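Local coordinates for Lmo0305 protein (Listeria monocytogenes, PDB 3PJ0) that belongs to the beta-eliminating lyase family of pyridoxal-phosphate-dependent proteins and carries its cofactor covalently bound to the chain, at residues Tyr15-Asn20 against Thr314-Ser319; Glu40-Gly45 against Ile240-Tyr245; Thr115-Gly120 against Leu134-Ser139. One frame throughout, in Å; residues are numbered along the deposited sequence.

Overall arrangement
Interaction 1 closes the longest loop of the three: Tyr-15 to Asn-20 meets Thr-314 to Ser-319 in a two-stranded parallel sheet. Nested inside that loop is interaction 2, and inside it in turn lies interaction 3. The centres of interactions 1 and 2 are about 35 Å apart. Those of interactions 2 and 3 are about 38 Å apart. Interactions 1 and 3, with centres about 40 Å apart, lie on opposite sides of the chain's centre. Interaction 1 thus ties the N-terminal residues to the chain after helix 300-314, interaction 2 joins the loop before helix 48-61 to the start of helix 243-256 beside the second subunit, and interaction 3 packs the edge of the seven-stranded mixed sheet.

Interaction 1 (Tyr15-Asn20 against Thr314-Ser319); sequences YKLGGN and TGVGIS
Tyr-15 and Lys-16 pair with Val-316 and Gly-317 as a two-stranded parallel beta-sheet, which joins the N-terminal part of the chain to the residues just after helix 300-314. The hydrogen-bond pattern is the evidence. Tyr-15 bonds on both sides of Val-316, its N giving to Gly-315 O at 3.0 Å and its O accepting from Gly-317 N at 2.7 Å. Gly-317 O then takes Leu-17 N at 3.1 Å, with an N-H...O angle of 173°; this bond and the one from Gly-317 N flank Lys-16 and complete its bridge with Gly-317. Before the strand, Gly-315 leaves the helix with positive phi, and Thr-314 OG1 accepts from Val-316 N in an ST turn.

Beyond strand 15-16, Leu-17 CD2 meets Val-316 CG1 at 4.0 Å, the two side chains crossing at about a right angle, and both also rest on Ile-343. On the face opposite Tyr-15 and Val-316 the lysine chain, bent at chi2 (-68°), brings CD of Lys-16 within 4.1 Å of Gly-317 CA, while its NZ bonds to Thr-13. A water extends the pairing past Leu-17: it donates to Gly-317 O at 3.0 Å and accepts from Gly-18 N at 2.9 Å.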
loop_
_atom_site.group_PDB
_atom_site.type_symbol
_atom_site.label_atom_id
_atom_site.label_comp_id
_atom_site.label_asym_id
_atom_site.label_seq_id
_atom_site.Cartn_x
_atom_site.Cartn_y
_atom_site.Cartn_z
ATOM N N TYR A 15 19.833 -19.460 16.074
ATOM C CA TYR A 15 18.632 -19.367 16.879
ATOM C C TYR A 15 18.366 -17.934 17.373
ATOM O O TYR A 15 19.286 -17.127 17.507
ATOM C CB TYR A 15 18.742 -20.322 18.062
ATOM C CG TYR A 15 19.137 -21.747 17.669
ATOM C CD1 TYR A 15 18.271 -22.564 16.967
ATOM C CD2 TYR A 15 20.361 -22.273 18.043
ATOM C CE1 TYR A 15 18.633 -23.873 16.617
ATOM C CE2 TYR A 15 20.727 -23.576 17.707
ATOM C CZ TYR A 15 19.854 -24.363 16.990
ATOM O OH TYR A 15 20.213 -25.653 16.662
ATOM N N LYS A 16 17.100 -17.643 17.664
ATOM C CA LYS A 16 16.692 -16.315 18.130
ATOM C C LYS A 16 15.674 -16.416 19.280
ATOM O O LYS A 16 14.762 -17.242 19.231
ATOM C CB LYS A 16 16.031 -15.542 16.998
ATOM C CG LYS A 16 16.852 -15.250 15.761
ATOM C CD LYS A 16 17.984 -14.265 16.057
ATOM C CE LYS A 16 18.692 -13.819 14.780
ATOM N NZ LYS A 16 19.386 -14.938 14.068
ATOM N N LEU A 17 15.829 -15.587 20.316
ATOM C CA LEU A 17 14.822 -15.539 21.362
ATOM C C LEU A 17 13.546 -14.920 20.760
ATOM O O LEU A 17 12.446 -15.406 20.974
ATOM C CB LEU A 17 15.276 -14.675 22.538
ATOM C CG LEU A 17 16.465 -15.086 23.426
ATOM C CD1 LEU A 17 16.646 -13.966 24.406
ATOM C CD2 LEU A 17 16.250 -16.410 24.168
ATOM N N GLY A 18 13.703 -13.855 19.977
ATOM C CA GLY A 18 12.555 -13.158 19.418
ATOM C C GLY A 18 12.188 -13.480 17.989
ATOM O O GLY A 18 12.990 -14.057 17.235
ATOM N N GLY A 19 10.967 -13.102 17.626
ATOM C CA GLY A 19 10.489 -13.221 16.252
ATOM C C GLY A 19 10.032 -14.564 15.732
ATOM O O GLY A 19 9.928 -15.549 16.480
ATOM N N ASN A 20 9.770 -14.583 14.418
ATOM C CA ASN A 20 9.280 -15.765 13.705
ATOM C C ASN A 20 10.219 -16.198 12.606
ATOM O O ASN A 20 9.776 -16.701 11.573
ATOM C CB ASN A 20 7.901 -15.452 13.084
ATOM C CG ASN A 20 6.825 -15.325 14.109
ATOM O OD1 ASN A 20 6.542 -16.277 14.832
ATOM N ND2 ASN A 20 6.197 -14.151 14.184
ATOM N N THR A 314 27.026 -19.421 22.154
ATOM C CA THR A 314 25.801 -20.253 22.219
ATOM C C THR A 314 24.959 -20.396 20.943
ATOM O O THR A 314 24.141 -21.316 20.852
ATOM C CB THR A 314 24.847 -19.720 23.307
ATOM O OG1 THR A 314 24.251 -18.474 22.884
ATOM C CG2 THR A 314 25.596 -19.528 24.620
ATOM N N GLY A 315 25.120 -19.488 19.985
ATOM C CA GLY A 315 24.323 -19.512 18.751
ATOM C C GLY A 315 22.911 -18.975 18.939
ATOM O O GLY A 315 22.087 -19.110 18.048
ATOM N N VAL A 316 22.629 -18.365 20.096
ATOM C CA VAL A 316 21.319 -17.815 20.392
ATOM C C VAL A 316 21.337 -16.287 20.345
ATOM O O VAL A 316 21.932 -15.661 21.201
ATOM C CB VAL A 316 20.810 -18.204 21.817
ATOM C CG1 VAL A 316 19.449 -17.580 22.068
ATOM C CG2 VAL A 316 20.759 -19.729 22.021
ATOM N N GLY A 317 20.661 -15.709 19.358
ATOM C CA GLY A 317 20.492 -14.253 19.243
ATOM C C GLY A 317 19.632 -13.654 20.355
ATOM O O GLY A 317 18.450 -13.996 20.489
ATOM N N ILE A 318 20.225 -12.761 21.150
ATOM C CA ILE A 318 19.518 -12.078 22.234
ATOM C C ILE A 318 18.938 -10.771 21.705
ATOM O O ILE A 318 17.721 -10.551 21.737
ATOM C CB ILE A 318 20.466 -11.760 23.398
ATOM C CG1 ILE A 318 21.039 -13.051 23.971
ATOM C CG2 ILE A 318 19.720 -10.962 24.474
ATOM C CD1 ILE A 318 20.014 -13.963 24.509
ATOM N N SER A 319 19.811 -9.914 21.185
ATOM C CA SER A 319 19.364 -8.640 20.605
ATOM C C SER A 319 20.400 -8.125 19.615
ATOM O O SER A 319 21.607 -8.253 19.848
ATOM C CB SER A 319 19.128 -7.560 21.659
ATOM O OG SER A 319 18.530 -6.416 21.040
HETATM O O HOH W 1 16.131 -12.343 19.430
#

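Interaction 2 (Glu40-Gly45 against Ile240-Tyr245); sequences ESDIYG and ISLYPY
Asp-42 and Tyr-44 bind the turn Ile-240 to Tyr-243 in a buried contact, part polar and part apolar, between the loop leading to helix 48-61 and the first residues of helix 243-256, close to the second subunit. The Asp-42 carboxylate faces two successive backbone amides. OD2 accepts Leu-242 N through its syn lone pair at 2.8 Å and 168°, whereas the bond from Tyr-243 N to OD1, 2.9 Å, is bent to 127° and weak. A chi1 of 55° swings CG back over the residue's own backbone and turns the carboxylate to those amides. OD1 also lies in the plane of the Tyr-243 ring, at its edge.

At one end the OG atoms of Ser-41 and Ser-241 are 2.7 Å apart. At the other, Tyr-44 N gives to Ile-240 O at 3.0 Å, and the Tyr-44 ring lays one face over the same residue: Ile-240 CA is 3.8 Å from the centroid in a CH-pi contact. The ring's OH bonds to Tyr-207 of the second subunit. A carboxylate set against amides at a helix start probably interacts favourably with the helix dipole, which would favour its ionised form.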
loop_
_atom_site.group_PDB
_atom_site.type_symbol
_atom_site.label_atom_id
_atom_site.label_comp_id
_atom_site.label_asym_id
_atom_site.label_seq_id
_atom_site.Cartn_x
_atom_site.Cartn_y
_atom_site.Cartn_z
ATOM N N GLU A 40 -9.001 -15.718 -8.684
ATOM C CA GLU A 40 -9.030 -14.381 -9.216
ATOM C C GLU A 40 -8.596 -13.349 -8.188
ATOM O O GLU A 40 -8.946 -13.410 -7.026
ATOM C CB GLU A 40 -10.413 -14.019 -9.763
ATOM C CG GLU A 40 -10.793 -14.741 -11.065
ATOM C CD GLU A 40 -10.130 -14.162 -12.311
ATOM O OE1 GLU A 40 -9.870 -12.935 -12.372
ATOM O OE2 GLU A 40 -9.886 -14.932 -13.263
ATOM N N SER A 41 -7.851 -12.373 -8.678
ATOM C CA SER A 41 -7.458 -11.260 -7.884
ATOM C C SER A 41 -8.671 -10.420 -7.497
ATOM O O SER A 41 -9.668 -10.328 -8.241
ATOM C CB SER A 41 -6.510 -10.344 -8.683
ATOM O OG SER A 41 -6.203 -9.163 -7.929
ATOM N N ASP A 42 -8.548 -9.812 -6.325
ATOM C CA ASP A 42 -9.451 -8.746 -5.918
ATOM C C ASP A 42 -9.220 -7.603 -6.940
ATOM O O ASP A 42 -8.152 -7.544 -7.589
ATOM C CB ASP A 42 -9.174 -8.282 -4.478
ATOM C CG ASP A 42 -7.697 -7.848 -4.241
ATOM O OD1 ASP A 42 -6.787 -8.657 -4.516
ATOM O OD2 ASP A 42 -7.446 -6.732 -3.707
ATOM N N ILE A 43 -10.211 -6.718 -7.090
ATOM C CA ILE A 43 -10.162 -5.594 -8.012
ATOM C C ILE A 43 -10.650 -4.311 -7.286
ATOM O O ILE A 43 -11.846 -4.178 -6.970
ATOM C CB ILE A 43 -11.052 -5.868 -9.228
ATOM C CG1 ILE A 43 -10.613 -7.166 -9.937
ATOM C CG2 ILE A 43 -11.086 -4.631 -10.189
ATOM C CD1 ILE A 43 -9.173 -7.148 -10.430
ATOM N N TYR A 44 -9.712 -3.415 -6.981
ATOM C CA TYR A 44 -10.003 -2.141 -6.299
ATOM C C TYR A 44 -10.993 -2.285 -5.151
ATOM O O TYR A 44 -12.052 -1.651 -5.145
ATOM C CB TYR A 44 -10.506 -1.075 -7.291
ATOM C CG TYR A 44 -9.519 -0.751 -8.379
ATOM C CD1 TYR A 44 -8.281 -0.163 -8.071
ATOM C CD2 TYR A 44 -9.809 -1.037 -9.738
ATOM C CE1 TYR A 44 -7.381 0.134 -9.093
ATOM C CE2 TYR A 44 -8.893 -0.768 -10.743
ATOM C CZ TYR A 44 -7.690 -0.184 -10.423
ATOM O OH TYR A 44 -6.807 0.128 -11.434
ATOM N N GLY A 45 -10.653 -3.142 -4.185
ATOM C CA GLY A 45 -11.479 -3.317 -3.007
ATOM C C GLY A 45 -12.644 -4.297 -3.063
ATOM O O GLY A 45 -13.282 -4.525 -2.047
ATOM N N ILE A 240 -5.243 -1.852 -6.987
ATOM C CA ILE A 240 -5.992 -2.790 -7.811
ATOM C C ILE A 240 -6.028 -4.182 -7.166
ATOM O O ILE A 240 -7.091 -4.782 -7.054
ATOM C CB ILE A 240 -5.485 -2.884 -9.305
ATOM C CG1 ILE A 240 -6.366 -3.859 -10.097
ATOM C CG2 ILE A 240 -3.998 -3.327 -9.421
ATOM C CD1 ILE A 240 -6.235 -3.720 -11.603
ATOM N N SER A 241 -4.884 -4.650 -6.685
ATOM C CA SER A 241 -4.762 -6.016 -6.166
ATOM C C SER A 241 -4.003 -6.052 -4.850
ATOM O O SER A 241 -2.769 -5.819 -4.836
ATOM C CB SER A 241 -3.984 -6.874 -7.166
ATOM O OG SER A 241 -4.667 -7.028 -8.400
ATOM N N LEU A 242 -4.725 -6.331 -3.781
ATOM C CA LEU A 242 -4.118 -6.494 -2.442
ATOM C C LEU A 242 -3.956 -7.974 -2.057
ATOM O O LEU A 242 -3.423 -8.282 -0.976
ATOM C CB LEU A 242 -4.964 -5.760 -1.383
ATOM C CG LEU A 242 -4.833 -4.235 -1.448
ATOM C CD1 LEU A 242 -5.950 -3.535 -0.644
ATOM C CD2 LEU A 242 -3.437 -3.743 -0.975
ATOM N N TYR A 243 -4.347 -8.902 -2.933
ATOM C CA TYR A 243 -4.272 -10.323 -2.556
ATOM C C TYR A 243 -2.898 -10.843 -2.038
ATOM O O TYR A 243 -2.910 -11.736 -1.189
ATOM C CB TYR A 243 -4.801 -11.261 -3.659
ATOM C CG TYR A 243 -3.907 -11.390 -4.854
ATOM C CD1 TYR A 243 -2.840 -12.290 -4.854
ATOM C CD2 TYR A 243 -4.122 -10.627 -6.002
ATOM C CE1 TYR A 243 -2.007 -12.398 -5.974
ATOM C CE2 TYR A 243 -3.306 -10.753 -7.109
ATOM C CZ TYR A 243 -2.258 -11.628 -7.093
ATOM O OH TYR A 243 -1.438 -11.757 -8.185
ATOM N N PRO A 244 -1.749 -10.305 -2.523
ATOM C CA PRO A 244 -0.526 -10.866 -1.941
ATOM C C PRO A 244 -0.448 -10.739 -0.419
ATOM O O PRO A 244 0.051 -11.661 0.263
ATOM C CB PRO A 244 0.605 -10.093 -2.655
ATOM C CG PRO A 244 0.003 -9.669 -3.973
ATOM C CD PRO A 244 -1.455 -9.393 -3.636
ATOM N N TYR A 245 -0.943 -9.622 0.099
ATOM C CA TYR A 245 -0.974 -9.370 1.534
ATOM C C TYR A 245 -2.199 -10.024 2.170
ATOM O O TYR A 245 -2.122 -10.499 3.270
ATOM C CB TYR A 245 -0.957 -7.864 1.858
ATOM C CG TYR A 245 0.248 -7.112 1.365
ATOM C CD1 TYR A 245 1.529 -7.631 1.499
ATOM C CD2 TYR A 245 0.114 -5.858 0.799
ATOM C CE1 TYR A 245 2.645 -6.926 1.038
ATOM C CE2 TYR A 245 1.226 -5.139 0.349
ATOM C CZ TYR A 245 2.482 -5.681 0.476
ATOM O OH TYR A 245 3.568 -4.970 0.022
#

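Interaction 3 (Thr115-Gly120 against Leu134-Ser139); sequences TPLLLG and LREPVS
Leu-117 is the hub of this contact, its side chain directed from edge strand 115-118 onto the loop that runs from helix 128-132 to strand 140-144. The tight part is made by its CD1 methyl, which reaches Val-138 CG1 at 3.5 Å and Glu-136 CG at 3.6 Å. Leu-117 crosses Val-138 obliquely but Glu-136 at about a right angle. Nearer the backbone, Leu-117 CB is 3.8 Å from Leu-134 CD2, and the same CD2 methyl also meets Leu-119 CD2 at 3.9 Å. Leu-134 thus bridges two residues of the first segment, and here too the crossing with Leu-119 is close to a right angle. Val-138 and Leu-119 are buried, Val-138 against Ile-172 and Leu-119 against Ala-93 and Leu-126.

The solvent side is looser and lies with Glu-136, whose chain extends beyond CG with that methylene against Leu-117. The carboxylate makes only a distant approach there, OE2 standing 3.9 Å from Leu-117 CD2, and OE1 has a long, weak ion pair with Arg-91. Cohesion between the segments is therefore apolar: no polar bond links them, and the backbones stay apart, with the nearest CA atoms, those of Leu-117 and Leu-134, 7.8 Å from each other. The strand's own backbone bonds go to strand 91-94 and the residue before it. Strands 115-118 and 140-144 flank strand 91-94 in parallel, so the connection through helix 128-132 is a beta-alpha-beta crossover, as expected at the edge of the large sheet of pyridoxal-phosphate-dependent proteins of this family.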
loop_
_atom_site.group_PDB
_atom_site.type_symbol
_atom_site.label_atom_id
_atom_site.label_comp_id
_atom_site.label_asym_id
_atom_site.label_seq_id
_atom_site.Cartn_x
_atom_site.Cartn_y
_atom_site.Cartn_z
ATOM N N THR A 115 -5.018 17.765 16.087
ATOM C CA THR A 115 -4.135 18.187 17.193
ATOM C C THR A 115 -4.233 17.155 18.301
ATOM O O THR A 115 -5.288 17.060 18.934
ATOM C CB THR A 115 -4.571 19.565 17.789
ATOM O OG1 THR A 115 -4.480 20.613 16.800
ATOM C CG2 THR A 115 -3.709 19.938 19.002
ATOM N N PRO A 116 -3.148 16.394 18.556
ATOM C CA PRO A 116 -3.240 15.368 19.595
ATOM C C PRO A 116 -2.841 15.920 20.943
ATOM O O PRO A 116 -1.804 16.580 21.041
ATOM C CB PRO A 116 -2.234 14.308 19.128
ATOM C CG PRO A 116 -1.927 14.667 17.659
ATOM C CD PRO A 116 -1.998 16.143 17.675
ATOM N N LEU A 117 -3.687 15.696 21.931
ATOM C CA LEU A 117 -3.447 16.101 23.302
ATOM C C LEU A 117 -2.871 14.851 23.930
ATOM O O LEU A 117 -3.460 13.752 23.813
ATOM C CB LEU A 117 -4.752 16.550 23.972
ATOM C CG LEU A 117 -5.541 17.645 23.224
ATOM C CD1 LEU A 117 -6.895 17.950 23.897
ATOM C CD2 LEU A 117 -4.723 18.916 23.056
ATOM N N LEU A 118 -1.713 14.987 24.567
ATOM C CA LEU A 118 -1.013 13.813 25.089
ATOM C C LEU A 118 -1.454 13.485 26.516
ATOM O O LEU A 118 -1.556 14.355 27.372
ATOM C CB LEU A 118 0.495 14.009 24.977
ATOM C CG LEU A 118 0.981 14.439 23.593
ATOM C CD1 LEU A 118 2.509 14.549 23.554
ATOM C CD2 LEU A 118 0.496 13.475 22.514
ATOM N N LEU A 119 -1.737 12.214 26.761
ATOM C CA LEU A 119 -2.287 11.797 28.038
ATOM C C LEU A 119 -1.228 11.243 28.970
ATOM O O LEU A 119 -0.572 10.244 28.650
ATOM C CB LEU A 119 -3.369 10.735 27.815
ATOM C CG LEU A 119 -4.642 11.138 27.096
ATOM C CD1 LEU A 119 -5.454 9.904 26.627
ATOM C CD2 LEU A 119 -5.466 12.085 28.005
ATOM N N GLY A 120 -1.121 11.855 30.146
ATOM C CA GLY A 120 -0.182 11.402 31.183
ATOM C C GLY A 120 1.262 11.730 30.859
ATOM O O GLY A 120 1.558 12.839 30.435
ATOM N N LEU A 134 -8.195 16.535 30.770
ATOM C CA LEU A 134 -8.051 17.248 29.486
ATOM C C LEU A 134 -8.630 18.646 29.610
ATOM O O LEU A 134 -9.712 18.830 30.171
ATOM C CB LEU A 134 -8.733 16.490 28.335
ATOM C CG LEU A 134 -8.034 15.223 27.809
ATOM C CD1 LEU A 134 -8.974 14.422 26.942
ATOM C CD2 LEU A 134 -6.776 15.571 27.017
ATOM N N ARG A 135 -7.894 19.628 29.115
ATOM C CA ARG A 135 -8.305 21.042 29.201
ATOM C C ARG A 135 -9.231 21.538 28.091
ATOM O O ARG A 135 -9.659 22.706 28.104
ATOM C CB ARG A 135 -7.078 21.933 29.338
ATOM C CG ARG A 135 -6.662 22.128 30.787
ATOM C CD ARG A 135 -5.225 22.597 30.967
ATOM N NE ARG A 135 -4.266 21.479 30.997
ATOM C CZ ARG A 135 -3.654 20.957 29.939
ATOM N NH1 ARG A 135 -3.889 21.419 28.713
ATOM N NH2 ARG A 135 -2.805 19.947 30.103
ATOM N N GLU A 136 -9.519 20.661 27.135
ATOM C CA GLU A 136 -10.496 20.937 26.104
ATOM C C GLU A 136 -11.092 19.620 25.638
ATOM O O GLU A 136 -10.475 18.552 25.807
ATOM C CB GLU A 136 -9.892 21.703 24.917
ATOM C CG GLU A 136 -8.703 21.027 24.298
ATOM C CD GLU A 136 -8.062 21.880 23.231
ATOM O OE1 GLU A 136 -8.783 22.293 22.306
ATOM O OE2 GLU A 136 -6.845 22.145 23.341
ATOM N N PRO A 137 -12.284 19.687 25.037
ATOM C CA PRO A 137 -12.934 18.471 24.574
ATOM C C PRO A 137 -12.210 17.848 23.382
ATOM O O PRO A 137 -11.493 18.547 22.646
ATOM C CB PRO A 137 -14.334 18.941 24.160
ATOM C CG PRO A 137 -14.474 20.330 24.711
ATOM C CD PRO A 137 -13.109 20.880 24.807
ATOM N N VAL A 138 -12.406 16.546 23.220
ATOM C CA VAL A 138 -11.812 15.798 22.109
ATOM C C VAL A 138 -12.856 14.972 21.371
ATOM O O VAL A 138 -13.875 14.602 21.956
ATOM C CB VAL A 138 -10.677 14.866 22.600
ATOM C CG1 VAL A 138 -9.505 15.724 23.115
ATOM C CG2 VAL A 138 -11.179 13.867 23.679
ATOM N N SER A 139 -12.635 14.720 20.075
ATOM C CA SER A 139 -13.540 13.869 19.304
ATOM C C SER A 139 -13.327 12.402 19.642
ATOM O O SER A 139 -14.281 11.617 19.657
ATOM C CB SER A 139 -13.365 14.055 17.795
ATOM O OG SER A 139 -12.012 13.895 17.401
#